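Local coordinates for surface-associated protein CshB (Streptococcus gordonii, PDB 6YZG), which probably acts as a cell-wall-linked adhesin of the streptococcal surface that binds fibronectin, represented here by its second non-repetitive domain, at residues A8-L13 against T23-E28; K40-F45 against A68-L73; P83-T88 against Y114-T119; F156-T161 against G221-G226; A178-T183 against P227-E232. All blocks are in the same frame, centred on the assembly; numbering follows the deposited sequence.

Interaction 1. Residues A8-L13 against T23-E28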
# COMPACT_ATOMS: atom_id res chain seq x y z
N ALA A 8 -32.97 -1.74 -3.13
CA ALA A 8 -34.17 -2.59 -3.06
C ALA A 8 -33.84 -4.03 -2.61
O ALA A 8 -34.74 -4.79 -2.23
CB ALA A 8 -34.86 -2.60 -4.39
N SER A 9 -32.55 -4.40 -2.55
CA SER A 9 -32.13 -5.74 -2.09
C SER A 9 -32.16 -5.80 -0.55
O SER A 9 -32.15 -6.92 -0.01
CB SER A 9 -30.76 -6.10 -2.54
OG SER A 9 -30.67 -6.21 -3.96
N TRP A 10 -32.20 -4.69 0.14
CA TRP A 10 -32.16 -4.60 1.60
C TRP A 10 -33.54 -4.45 2.21
O TRP A 10 -34.36 -3.67 1.65
CB TRP A 10 -31.29 -3.44 2.05
CG TRP A 10 -29.84 -3.58 1.67
CD1 TRP A 10 -29.19 -3.00 0.63
CD2 TRP A 10 -28.85 -4.30 2.42
NE1 TRP A 10 -27.86 -3.35 0.66
CE2 TRP A 10 -27.61 -4.13 1.73
CE3 TRP A 10 -28.90 -5.08 3.55
CZ2 TRP A 10 -26.44 -4.77 2.19
CZ3 TRP A 10 -27.76 -5.71 4.00
CH2 TRP A 10 -26.54 -5.55 3.33
N LYS A 11 -33.75 -5.12 3.30
CA LYS A 11 -34.97 -4.91 4.15
C LYS A 11 -34.56 -4.79 5.59
O LYS A 11 -33.56 -5.39 6.04
CB LYS A 11 -35.99 -6.04 4.04
CG LYS A 11 -36.51 -6.25 2.66
CD LYS A 11 -37.54 -5.16 2.31
CE LYS A 11 -38.23 -5.45 0.99
NZ LYS A 11 -37.22 -5.41 -0.12
N ASN A 12 -35.39 -4.05 6.37
CA ASN A 12 -35.25 -4.01 7.82
C ASN A 12 -33.90 -3.39 8.22
O ASN A 12 -33.27 -3.90 9.15
CB ASN A 12 -35.45 -5.38 8.46
CG ASN A 12 -35.73 -5.33 9.95
OD1 ASN A 12 -36.20 -4.30 10.42
ND2 ASN A 12 -35.36 -6.37 10.65
N LEU A 13 -33.60 -2.25 7.63
CA LEU A 13 -32.45 -1.41 8.00
C LEU A 13 -32.78 -0.56 9.22
O LEU A 13 -33.95 -0.36 9.53
CB LEU A 13 -32.06 -0.50 6.85
CG LEU A 13 -31.54 -1.19 5.60
CD1 LEU A 13 -31.53 -0.25 4.41
CD2 LEU A 13 -30.19 -1.85 5.77
N THR A 23 -31.64 -7.38 9.82
CA THR A 23 -31.57 -6.85 8.46
C THR A 23 -31.36 -7.98 7.47
O THR A 23 -30.60 -8.94 7.75
CB THR A 23 -30.43 -5.84 8.29
OG1 THR A 23 -30.69 -4.71 9.12
CG2 THR A 23 -30.19 -5.43 6.85
N THR A 24 -32.02 -7.93 6.32
CA THR A 24 -31.80 -8.91 5.26
C THR A 24 -31.32 -8.25 3.97
O THR A 24 -31.67 -7.09 3.63
CB THR A 24 -33.06 -9.75 4.96
OG1 THR A 24 -34.09 -8.89 4.42
CG2 THR A 24 -33.45 -10.55 6.16
N PHE A 25 -30.54 -9.05 3.22
CA PHE A 25 -30.10 -8.72 1.85
C PHE A 25 -30.57 -9.91 1.02
O PHE A 25 -30.18 -11.05 1.34
CB PHE A 25 -28.59 -8.52 1.72
CG PHE A 25 -28.10 -8.32 0.32
CD1 PHE A 25 -27.78 -9.41 -0.47
CD2 PHE A 25 -28.04 -7.03 -0.21
CE1 PHE A 25 -27.39 -9.22 -1.78
CE2 PHE A 25 -27.59 -6.86 -1.52
CZ PHE A 25 -27.29 -7.96 -2.28
N THR A 26 -31.31 -9.71 -0.06
CA THR A 26 -31.81 -10.80 -0.88
C THR A 26 -31.59 -10.50 -2.37
O THR A 26 -31.85 -9.39 -2.81
CB THR A 26 -33.32 -10.95 -0.64
OG1 THR A 26 -33.65 -11.00 0.76
CG2 THR A 26 -33.79 -12.20 -1.35
N LYS A 27 -31.05 -11.45 -3.11
CA LYS A 27 -30.76 -11.24 -4.53
C LYS A 27 -30.96 -12.58 -5.26
O LYS A 27 -30.39 -13.61 -4.87
CB LYS A 27 -29.34 -10.72 -4.75
CG LYS A 27 -28.92 -10.55 -6.22
CD LYS A 27 -29.65 -9.46 -6.94
CE LYS A 27 -29.20 -9.39 -8.40
NZ LYS A 27 -29.83 -8.28 -9.14
N GLU A 28 -31.67 -12.51 -6.39
CA GLU A 28 -31.68 -13.62 -7.34
C GLU A 28 -30.47 -13.45 -8.24
O GLU A 28 -30.47 -12.62 -9.15
CB GLU A 28 -33.01 -13.62 -8.11
CG GLU A 28 -33.23 -14.87 -8.96
CD GLU A 28 -34.61 -14.94 -9.61
OE1 GLU A 28 -35.48 -14.01 -9.39
OE2 GLU A 28 -34.77 -15.90 -10.40
O HOH W 1 -33.84 -8.44 1.70

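Interaction 2. Residues K40-F45 against A68-L73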
# COMPACT_ATOMS: atom_id res chain seq x y z
N LYS A 40 -27.05 -11.76 11.78
CA LYS A 40 -27.25 -12.51 13.05
C LYS A 40 -26.62 -11.72 14.20
O LYS A 40 -27.16 -11.75 15.32
CB LYS A 40 -26.56 -13.87 12.90
CG LYS A 40 -26.66 -14.78 14.11
CD LYS A 40 -26.04 -16.12 13.87
CE LYS A 40 -26.29 -17.08 15.01
NZ LYS A 40 -26.54 -18.44 14.49
N GLU A 41 -25.44 -11.12 13.97
CA GLU A 41 -24.64 -10.47 15.03
C GLU A 41 -23.88 -9.29 14.43
O GLU A 41 -23.47 -9.37 13.25
CB GLU A 41 -23.61 -11.44 15.63
CG GLU A 41 -24.18 -12.63 16.33
CD GLU A 41 -23.08 -13.39 17.03
OE1 GLU A 41 -23.10 -13.43 18.29
OE2 GLU A 41 -22.12 -13.79 16.31
N LEU A 42 -23.75 -8.21 15.18
CA LEU A 42 -22.91 -7.06 14.85
C LEU A 42 -21.97 -6.84 16.05
O LEU A 42 -22.25 -5.98 16.95
CB LEU A 42 -23.76 -5.82 14.55
CG LEU A 42 -24.53 -5.92 13.24
CD1 LEU A 42 -25.77 -5.03 13.25
CD2 LEU A 42 -23.63 -5.55 12.08
N LYS A 43 -20.88 -7.56 16.05
CA LYS A 43 -19.93 -7.56 17.16
C LYS A 43 -18.54 -7.79 16.63
O LYS A 43 -18.32 -8.46 15.61
CB LYS A 43 -20.26 -8.61 18.22
CG LYS A 43 -21.55 -8.39 19.00
CD LYS A 43 -21.54 -9.25 20.33
CE LYS A 43 -22.56 -8.83 21.37
NZ LYS A 43 -22.53 -7.38 21.69
N PRO A 44 -17.53 -7.20 17.31
CA PRO A 44 -16.15 -7.36 16.88
C PRO A 44 -15.47 -8.66 17.35
O PRO A 44 -16.03 -9.45 18.08
CB PRO A 44 -15.47 -6.15 17.51
CG PRO A 44 -16.21 -6.01 18.83
CD PRO A 44 -17.67 -6.24 18.45
N PHE A 45 -14.32 -8.92 16.77
CA PHE A 45 -13.66 -10.24 16.90
C PHE A 45 -13.32 -10.53 18.38
O PHE A 45 -13.33 -11.71 18.77
CB PHE A 45 -12.41 -10.31 16.04
CG PHE A 45 -11.77 -11.65 15.90
CD1 PHE A 45 -12.40 -12.69 15.22
CD2 PHE A 45 -10.56 -11.88 16.50
CE1 PHE A 45 -11.74 -13.90 15.10
CE2 PHE A 45 -9.91 -13.12 16.41
CZ PHE A 45 -10.53 -14.11 15.69
N ALA A 68 -18.92 -6.94 23.87
CA ALA A 68 -18.33 -5.89 23.04
C ALA A 68 -19.27 -5.51 21.90
O ALA A 68 -19.96 -6.36 21.37
CB ALA A 68 -17.00 -6.33 22.51
N GLU A 69 -19.23 -4.26 21.51
CA GLU A 69 -20.07 -3.69 20.46
C GLU A 69 -19.16 -3.15 19.35
O GLU A 69 -18.01 -2.76 19.63
CB GLU A 69 -20.95 -2.54 20.99
CG GLU A 69 -22.00 -2.98 21.99
CD GLU A 69 -22.77 -1.81 22.60
OE1 GLU A 69 -23.34 -1.01 21.82
OE2 GLU A 69 -22.78 -1.68 23.85
N ASN A 70 -19.65 -3.10 18.13
CA ASN A 70 -18.97 -2.42 17.02
C ASN A 70 -18.69 -0.97 17.41
O ASN A 70 -19.59 -0.31 17.97
CB ASN A 70 -19.75 -2.50 15.72
CG ASN A 70 -19.73 -3.90 15.15
OD1 ASN A 70 -18.93 -4.76 15.54
ND2 ASN A 70 -20.58 -4.07 14.14
N GLY A 71 -17.53 -0.47 17.10
CA GLY A 71 -17.32 0.97 17.32
C GLY A 71 -15.88 1.33 17.03
O GLY A 71 -15.17 0.64 16.29
N PHE A 72 -15.47 2.51 17.51
CA PHE A 72 -14.11 3.00 17.28
C PHE A 72 -13.06 2.28 18.13
O PHE A 72 -13.39 1.83 19.25
CB PHE A 72 -14.07 4.50 17.60
CG PHE A 72 -15.00 5.31 16.71
CD1 PHE A 72 -14.65 5.47 15.40
CD2 PHE A 72 -16.13 5.93 17.21
CE1 PHE A 72 -15.44 6.21 14.54
CE2 PHE A 72 -16.92 6.69 16.34
CZ PHE A 72 -16.60 6.78 15.01
N LEU A 73 -11.84 2.27 17.62
CA LEU A 73 -10.68 1.94 18.49
C LEU A 73 -10.71 2.88 19.71
O LEU A 73 -10.96 4.07 19.53
CB LEU A 73 -9.41 2.07 17.71
CG LEU A 73 -9.25 1.13 16.53
CD1 LEU A 73 -8.05 1.54 15.65
CD2 LEU A 73 -9.11 -0.29 17.01
O HOH W 2 -22.44 -3.72 17.90

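Interaction 3. Residues P83-T88 against Y114-T119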
# COMPACT_ATOMS: atom_id res chain seq x y z
N PRO A 83 -21.01 9.26 17.66
CA PRO A 83 -21.59 7.93 17.57
C PRO A 83 -20.87 7.19 16.47
O PRO A 83 -20.50 7.74 15.46
CB PRO A 83 -23.04 8.17 17.17
CG PRO A 83 -23.28 9.61 17.57
CD PRO A 83 -21.98 10.32 17.31
N PRO A 84 -20.63 5.89 16.64
CA PRO A 84 -20.03 5.16 15.55
C PRO A 84 -21.05 4.96 14.45
O PRO A 84 -22.27 5.10 14.68
CB PRO A 84 -19.67 3.81 16.13
CG PRO A 84 -20.67 3.64 17.21
CD PRO A 84 -20.96 5.05 17.78
N PRO A 85 -20.53 4.66 13.26
CA PRO A 85 -21.36 4.48 12.07
C PRO A 85 -22.09 3.13 12.15
O PRO A 85 -22.02 2.43 13.11
CB PRO A 85 -20.37 4.56 10.95
CG PRO A 85 -19.15 3.88 11.55
CD PRO A 85 -19.11 4.38 12.98
N SER A 86 -22.90 2.88 11.13
CA SER A 86 -23.54 1.58 10.90
C SER A 86 -22.83 0.94 9.72
O SER A 86 -22.29 1.60 8.83
CB SER A 86 -25.03 1.66 10.67
OG SER A 86 -25.70 2.19 11.82
N VAL A 87 -22.84 -0.37 9.73
CA VAL A 87 -22.41 -1.15 8.56
C VAL A 87 -23.38 -0.86 7.43
O VAL A 87 -24.62 -0.84 7.70
CB VAL A 87 -22.35 -2.64 8.89
CG1 VAL A 87 -21.93 -3.44 7.67
CG2 VAL A 87 -21.41 -2.90 10.07
N THR A 88 -22.89 -0.64 6.24
CA THR A 88 -23.79 -0.23 5.13
C THR A 88 -23.21 -0.61 3.78
O THR A 88 -22.02 -0.72 3.63
CB THR A 88 -24.06 1.27 5.21
OG1 THR A 88 -25.10 1.63 4.28
CG2 THR A 88 -22.82 2.07 4.96
N TYR A 114 -17.94 0.06 6.91
CA TYR A 114 -18.24 0.68 8.22
C TYR A 114 -17.58 2.04 8.04
O TYR A 114 -16.42 2.14 8.35
CB TYR A 114 -17.62 -0.16 9.34
CG TYR A 114 -18.12 0.13 10.73
CD1 TYR A 114 -19.45 -0.06 11.07
CD2 TYR A 114 -17.23 0.51 11.71
CE1 TYR A 114 -19.88 0.15 12.35
CE2 TYR A 114 -17.65 0.74 12.99
CZ TYR A 114 -18.98 0.55 13.32
OH TYR A 114 -19.39 0.75 14.58
N PRO A 115 -18.32 3.03 7.50
CA PRO A 115 -17.73 4.20 6.90
C PRO A 115 -17.11 5.34 7.72
O PRO A 115 -17.33 6.45 7.41
CB PRO A 115 -18.81 4.64 5.91
CG PRO A 115 -20.05 4.36 6.65
CD PRO A 115 -19.78 3.03 7.35
N MET A 116 -16.39 4.95 8.75
CA MET A 116 -15.47 5.89 9.41
C MET A 116 -14.15 5.16 9.60
O MET A 116 -14.12 3.94 9.77
CB MET A 116 -16.01 6.37 10.73
CG MET A 116 -17.32 7.11 10.53
SD MET A 116 -17.07 8.82 10.28
CE MET A 116 -16.39 9.37 11.87
N ASN A 117 -13.07 5.90 9.68
CA ASN A 117 -11.76 5.34 9.99
C ASN A 117 -11.64 4.99 11.49
O ASN A 117 -12.30 5.55 12.34
CB ASN A 117 -10.68 6.33 9.60
CG ASN A 117 -10.81 6.64 8.13
OD1 ASN A 117 -10.70 5.72 7.32
ND2 ASN A 117 -11.01 7.92 7.81
N SER A 118 -10.73 4.07 11.76
CA SER A 118 -10.22 3.82 13.13
C SER A 118 -11.22 3.06 13.98
O SER A 118 -11.69 3.52 15.02
CB SER A 118 -9.77 5.08 13.83
OG SER A 118 -8.87 5.78 12.97
N THR A 119 -11.54 1.82 13.56
CA THR A 119 -12.63 1.01 14.13
C THR A 119 -12.22 -0.43 14.38
O THR A 119 -11.21 -0.90 13.91
CB THR A 119 -13.88 1.05 13.25
OG1 THR A 119 -13.58 0.36 12.05
CG2 THR A 119 -14.36 2.46 12.98
O HOH W 3 -22.09 0.33 15.02

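Interaction 4. Residues F156-T161 against G221-G226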
# COMPACT_ATOMS: atom_id res chain seq x y z
N PHE A 156 -12.03 -13.61 8.22
CA PHE A 156 -13.20 -14.28 7.65
C PHE A 156 -13.47 -15.57 8.41
O PHE A 156 -12.52 -16.38 8.56
CB PHE A 156 -12.95 -14.60 6.18
CG PHE A 156 -12.50 -13.43 5.32
CD1 PHE A 156 -11.17 -13.03 5.41
CD2 PHE A 156 -13.39 -12.71 4.54
CE1 PHE A 156 -10.72 -11.96 4.66
CE2 PHE A 156 -12.92 -11.63 3.79
CZ PHE A 156 -11.59 -11.27 3.87
N THR A 157 -14.71 -15.78 8.81
CA THR A 157 -15.10 -17.05 9.46
C THR A 157 -16.22 -17.70 8.68
O THR A 157 -17.01 -17.08 7.99
CB THR A 157 -15.45 -16.88 10.93
OG1 THR A 157 -16.70 -16.20 11.02
CG2 THR A 157 -14.38 -16.12 11.70
N THR A 158 -16.28 -19.04 8.85
CA THR A 158 -17.31 -19.84 8.19
C THR A 158 -17.70 -21.02 9.10
O THR A 158 -16.87 -21.50 9.87
CB THR A 158 -16.81 -20.38 6.84
OG1 THR A 158 -17.86 -21.12 6.23
CG2 THR A 158 -15.54 -21.23 6.95
N ASN A 159 -18.93 -21.51 8.95
CA ASN A 159 -19.31 -22.81 9.51
C ASN A 159 -19.46 -23.83 8.39
O ASN A 159 -19.92 -24.95 8.66
CB ASN A 159 -20.56 -22.71 10.40
CG ASN A 159 -21.80 -22.59 9.60
OD1 ASN A 159 -21.80 -22.33 8.40
ND2 ASN A 159 -22.94 -22.72 10.28
N GLY A 160 -19.00 -23.53 7.19
CA GLY A 160 -18.91 -24.48 6.07
C GLY A 160 -17.55 -25.07 5.93
O GLY A 160 -16.78 -25.16 6.91
N THR A 161 -17.19 -25.47 4.73
CA THR A 161 -15.88 -26.08 4.51
C THR A 161 -14.77 -25.10 4.84
O THR A 161 -14.88 -23.90 4.61
CB THR A 161 -15.76 -26.68 3.12
OG1 THR A 161 -15.89 -25.67 2.11
CG2 THR A 161 -16.81 -27.74 2.89
N GLY A 221 -7.85 -24.30 4.86
CA GLY A 221 -8.19 -25.58 5.46
C GLY A 221 -8.58 -25.46 6.91
O GLY A 221 -8.41 -26.48 7.68
N SER A 222 -8.95 -24.28 7.36
CA SER A 222 -9.58 -24.04 8.65
C SER A 222 -10.78 -23.14 8.42
O SER A 222 -10.98 -22.68 7.29
CB SER A 222 -8.62 -23.37 9.64
OG SER A 222 -8.51 -21.98 9.42
N GLN A 223 -11.49 -22.83 9.48
CA GLN A 223 -12.69 -22.00 9.36
C GLN A 223 -12.40 -20.53 9.68
O GLN A 223 -13.36 -19.74 9.70
CB GLN A 223 -13.84 -22.57 10.20
CG GLN A 223 -14.40 -23.86 9.64
CD GLN A 223 -15.55 -24.46 10.41
OE1 GLN A 223 -16.51 -25.01 9.80
NE2 GLN A 223 -15.48 -24.41 11.70
N VAL A 224 -11.13 -20.14 9.83
CA VAL A 224 -10.74 -18.74 10.09
C VAL A 224 -9.64 -18.36 9.13
O VAL A 224 -8.57 -19.01 9.16
CB VAL A 224 -10.27 -18.59 11.55
CG1 VAL A 224 -9.97 -17.11 11.82
CG2 VAL A 224 -11.32 -19.14 12.50
N PHE A 225 -9.82 -17.35 8.29
CA PHE A 225 -8.84 -16.88 7.31
C PHE A 225 -8.43 -15.45 7.59
O PHE A 225 -9.28 -14.61 7.85
CB PHE A 225 -9.40 -16.95 5.90
CG PHE A 225 -8.41 -16.66 4.81
CD1 PHE A 225 -7.35 -17.52 4.56
CD2 PHE A 225 -8.52 -15.52 4.04
CE1 PHE A 225 -6.43 -17.22 3.55
CE2 PHE A 225 -7.62 -15.24 3.02
CZ PHE A 225 -6.57 -16.08 2.82
N GLY A 226 -7.13 -15.24 7.51
CA GLY A 226 -6.58 -13.89 7.71
C GLY A 226 -6.18 -13.65 9.16
O GLY A 226 -6.40 -14.48 9.97

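Interaction 5. Residues A178-T183 against P227-E232. Unlike the reference sequence in segment 178-183: Asn180 (reference Thr).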
# COMPACT_ATOMS: atom_id res chain seq x y z
N ALA A 178 1.60 -17.07 -2.19
CA ALA A 178 0.52 -16.41 -2.97
C ALA A 178 0.09 -15.03 -2.44
O ALA A 178 -0.35 -14.23 -3.28
CB ALA A 178 -0.66 -17.35 -2.99
N TYR A 179 0.05 -14.80 -1.12
CA TYR A 179 -0.27 -13.50 -0.40
C TYR A 179 0.63 -13.53 0.84
O TYR A 179 1.23 -14.59 1.08
CB TYR A 179 -1.75 -13.30 0.05
CG TYR A 179 -2.33 -14.55 0.64
CD1 TYR A 179 -2.94 -15.47 -0.18
CD2 TYR A 179 -2.13 -14.91 1.97
CE1 TYR A 179 -3.27 -16.75 0.25
CE2 TYR A 179 -2.48 -16.16 2.42
CZ TYR A 179 -3.10 -17.07 1.58
OH TYR A 179 -3.38 -18.32 1.99
N ASN A 180 0.57 -12.51 1.68
CA ASN A 180 1.41 -12.49 2.90
C ASN A 180 0.59 -12.55 4.21
O ASN A 180 -0.20 -11.70 4.43
CB ASN A 180 2.30 -11.25 2.83
CG ASN A 180 3.07 -11.09 4.10
OD1 ASN A 180 3.82 -11.97 4.47
ND2 ASN A 180 2.83 -10.02 4.80
N VAL A 181 0.82 -13.54 5.05
CA VAL A 181 0.17 -13.67 6.37
C VAL A 181 0.81 -12.68 7.34
O VAL A 181 2.05 -12.66 7.42
CB VAL A 181 0.25 -15.11 6.89
CG1 VAL A 181 -0.51 -15.24 8.20
CG2 VAL A 181 -0.24 -16.07 5.81
N ILE A 182 0.05 -11.86 8.05
CA ILE A 182 0.65 -10.89 8.99
C ILE A 182 1.12 -11.66 10.21
O ILE A 182 0.33 -12.38 10.85
CB ILE A 182 -0.34 -9.78 9.39
CG1 ILE A 182 -0.82 -9.03 8.16
CG2 ILE A 182 0.28 -8.85 10.40
CD1 ILE A 182 -1.94 -8.01 8.37
N THR A 183 2.38 -11.44 10.56
CA THR A 183 2.95 -12.04 11.76
C THR A 183 3.20 -11.01 12.85
O THR A 183 3.17 -9.79 12.58
CB THR A 183 4.27 -12.73 11.41
OG1 THR A 183 5.18 -11.71 11.02
CG2 THR A 183 4.13 -13.74 10.30
N PRO A 227 -5.71 -12.45 9.49
CA PRO A 227 -5.52 -11.37 8.55
C PRO A 227 -4.24 -11.44 7.71
O PRO A 227 -3.24 -11.81 8.14
CB PRO A 227 -5.51 -10.15 9.48
CG PRO A 227 -4.84 -10.67 10.71
CD PRO A 227 -5.44 -12.06 10.86
N ASN A 228 -4.39 -11.03 6.47
CA ASN A 228 -3.26 -10.99 5.54
C ASN A 228 -3.12 -9.64 4.85
O ASN A 228 -3.87 -8.74 5.10
CB ASN A 228 -3.55 -11.90 4.35
CG ASN A 228 -3.92 -13.30 4.76
OD1 ASN A 228 -3.20 -13.94 5.48
ND2 ASN A 228 -5.07 -13.73 4.30
N ARG A 229 -2.14 -9.60 3.96
CA ARG A 229 -1.92 -8.48 3.00
C ARG A 229 -1.44 -9.06 1.67
O ARG A 229 -0.72 -10.03 1.65
CB ARG A 229 -1.08 -7.37 3.60
CG ARG A 229 0.22 -7.79 4.26
CD ARG A 229 0.79 -6.57 4.92
NE ARG A 229 0.67 -5.41 4.07
CZ ARG A 229 1.71 -4.77 3.57
NH1 ARG A 229 1.54 -3.72 2.79
NH2 ARG A 229 2.91 -5.19 3.87
N SER A 230 -1.93 -8.49 0.57
CA SER A 230 -1.53 -8.87 -0.82
C SER A 230 -0.04 -8.53 -0.97
O SER A 230 0.35 -7.54 -0.32
CB SER A 230 -2.36 -8.17 -1.88
OG SER A 230 -1.72 -8.33 -3.15
N ASN A 231 0.71 -9.38 -1.71
CA ASN A 231 2.20 -9.40 -1.75
C ASN A 231 2.72 -9.03 -3.15
O ASN A 231 3.96 -8.99 -3.32
CB ASN A 231 2.77 -10.76 -1.27
CG ASN A 231 2.73 -11.89 -2.27
OD1 ASN A 231 2.09 -11.79 -3.31
ND2 ASN A 231 3.37 -13.01 -1.96
N GLU A 232 1.84 -8.79 -4.13
CA GLU A 232 2.31 -8.49 -5.51
C GLU A 232 2.08 -7.00 -5.78
O GLU A 232 0.90 -6.58 -5.87
CB GLU A 232 1.70 -9.42 -6.56
CG GLU A 232 0.19 -9.42 -6.66
CD GLU A 232 -0.27 -10.28 -7.83
OE1 GLU A 232 -1.14 -9.81 -8.60
OE2 GLU A 232 0.26 -11.40 -7.97
O HOH W 4 -2.32 -13.00 10.51

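Interaction 1. Residues A8-L13 against T23-E28
Ser9 meets Thr26 through its backbone: its carbonyl O accepts the N-H of Thr26 at 2.9 Å, while its CB rests 3.4 Å from CE2 of the Phe25 ring. The same carbonyl takes a second bond from a water that also bonds OG1 of Thr24 and OG1 of Thr26. The hydroxyl of Ser9 turns instead to Asp6. Trp10 forms a non-hydrogen-bonded antiparallel pair with Phe25. The phenyl group brings its edge to one face of the indole, with ring planes 65° apart, and Phe25 CB adds a CH-pi contact 3.9 Å from the centroid of the six-membered ring of Trp10. With CG of Phe25 anti to the backbone N (chi1 174°), this ring reaches both the indole and Ser9 CB. The CG2 methyl of Thr23 lies at the indole edge, 3.6 Å from CE3 of Trp10, and Trp10 NE1 bonds to the carbonyl of Phe4. Lys11 and Thr24 then exchange two backbone bonds, and CB of Lys11 lies beside Thr24 OG1. Asn12 directs its amide to Gly22, and its O lies 2.7 Å from Thr23 OG1, a short approach whose proton is not settled. CD2 of Leu13 meets the CG2 methyl of Thr23 at 3.7 Å. The ladder thus has two chemically different faces: an aromatic one that buries Trp10 and Phe25, and a hydroxyl-rich one where a water joins the Ser9 carbonyl to two threonines.

Interaction 2. Residues K40-F45 against A68-L73
Lys43 and Asn70 reach across the contact in opposite senses, each putting a polar end against the other segment's backbone. The lysine chain runs beside the carbonyl of Ala68 and bends at its last torsion (chi4 -51°), which returns NZ to Ala68 O at 2.8 Å. This ammonium sits above the carbonyl plane, 43° out of it, rather than on a lone pair. The Asn70 amide lies against the Leu42-Pro44 backbone: ND2 is 3.7 Å from CB of Leu42, the two side chains crossing at about a right angle, and OD1 is 3.2 Å from the carbonyl carbon of Lys43. That oxygen accepts its hydrogen bond from the backbone N of Gly122, which fixes the amide between strand 119-131 and the loop. Pro44 packs on the other segment, its CG 3.8 Å from CB of Ala68 and its CD close to Asn70 OD1. A water bridges the two backbones, donating a hydrogen bond to Leu42 O and accepting one from Asn70 N at 2.9 Å. Just upstream, Lys40 and Glu41 both face Lys124 in a classic beta bulge. The contact therefore joins the exit from strand 33-41 to the loop leading into strand 71-72; both of these strands pair with strand 119-131.

Interaction 3. Residues P83-T88 against Y114-T119
Val87 and Tyr114 bring their CA atoms within 4.6 Å, the closest CA pair between two segments that are almost wholly irregular. This is packing of one part of a long connection, from strand 71-72 to strand 119-131, on another, built on a proline-aromatic CH-pi contact. CG of Pro85 stands 3.6 Å from the centroid of the Tyr114 ring and only 5° off its normal, over the middle of one face. With CG anti to the backbone N (chi1 -165°), the tyrosine extends along residues 84-87, so that several of them meet it in turn. Pro84 CB touches the hydroxyl oxygen of Tyr114 at 3.4 Å, the two side chains lying alongside each other, whereas CG2 of Val87 comes in crosswise, 3.6 Å from CD1 of Tyr114. The ring is also stacked with Trp121, which links it to strand 119-131. Met116 completes the hold on Pro85 by placing its CG 3.8 Å from the CG of that proline. Farther along, the ring of Pro115 packs against the CG2 methyl of Thr88 and the carbonyl of Ser86. The hydroxyl of Ser86 is engaged by Asp14 and Arg16, and Thr119 pairs with a strand of the second subunit. A water lying in the plane of the tyrosine ring joins the two segments, bonded to Pro85 O and Tyr114 OH at 2.8 Å each.

Interaction 4. Residues F156-T161 against G221-G226
The carbonyl O of Phe156 accepts the N-H of Phe225 at 2.9 Å, in a bond that is nearly straight at 166° and lies in the carbonyl plane. Val224 CA adds a CA-H...O contact to this oxygen, and Trp163 NE1 gives it a weak bond. These residues belong to an antiparallel ladder between strands 153-158 and 224-229: Phe156 and Phe225 form a hydrogen-bonded pair, with the return bond from Phe156 N to Phe225 O, and Thr157 with Val224 a non-hydrogen-bonded one. The two phenylalanines lie side by side and point the same way; CD1 of Phe156 approaches the edge of the Phe225 ring, 3.9 Å from CD2 of Phe225. On the other face, Thr157 and Val224 pack on Ile50 of helix 49-55. The last backbone bond, from Thr158 N to Gln223 O, is longer at 3.1 Å and more bent, at 141°. Here the aliphatic part of Gln223 crosses to the other segment, its CB 3.9 Å from CG2 of Thr158, and the extended chain continues toward Gly160. Residues 156-158 also pair with a strand of the second subunit, so the sheet runs on across the interface. Both segments carry an ST turn: Ser222 OG accepts from Val224 N, and Thr158 OG1, anti to its own backbone N (chi1 -178°), takes the N-H of Gly160 at 2.8 Å.

Interaction 5. Residues A178-T183 against P227-E232
A chi1 of 42° sets CG of Tyr179 between the backbone N and the carbonyl carbon, which turns the ring toward Asn228, whose own CG lies opposite its carbonyl carbon (chi1 -53°). Asn228 CG is 3.7 Å from CD2 of Tyr179, with ring and amide planes 42° apart. Beyond it, OD1 of Asn228 is buried against CA and CG2 of Val181, with no polar partner in the model. The phenol oxygen of Tyr179 bonds to Thr217 O. On the other face Asn180, which differs from the reference sequence, runs alongside Arg229, ND2 3.5 Å from CG of Arg229, while Arg229 NE binds Ala148 O. N-H...O bonds join this pair in both directions, that from Asn180 N to Arg229 O measuring 2.8 Å. Ile182 N donates to Pro227 O at 3.3 Å, and a water bridges the carbonyls of both residues. Pro227, preceded by a cis peptide bond, opens this short antiparallel ladder, part of the chain's three-stranded sheet, which runs on into the second subunit beyond strand 153-158.

How the interactions relate
Interactions 4 and 5 share strand 224-229, which pairs with strand 153-158 on one side and strand 180-181 on the other; they touch where Phe225 meets Tyr179. Interaction 4 is the buried one and pairs two phenylalanines, whereas interaction 5, partly buried like the rest, sets asparagines, an arginine and a tyrosine on its ladder. Interactions 1 and 2 belong to the larger antiparallel sheet, through neighbouring strands 24-30 and 33-41, yet interaction 1 is a regular ladder at the sheet edge and interaction 2 a loop contact of lysine, asparagine and water. Interactions 2 and 3 adjoin, with Leu73 N probably bonded to Ser118 O; interaction 3 relies on proline-aromatic packing. All but interaction 1 reach the second subunit.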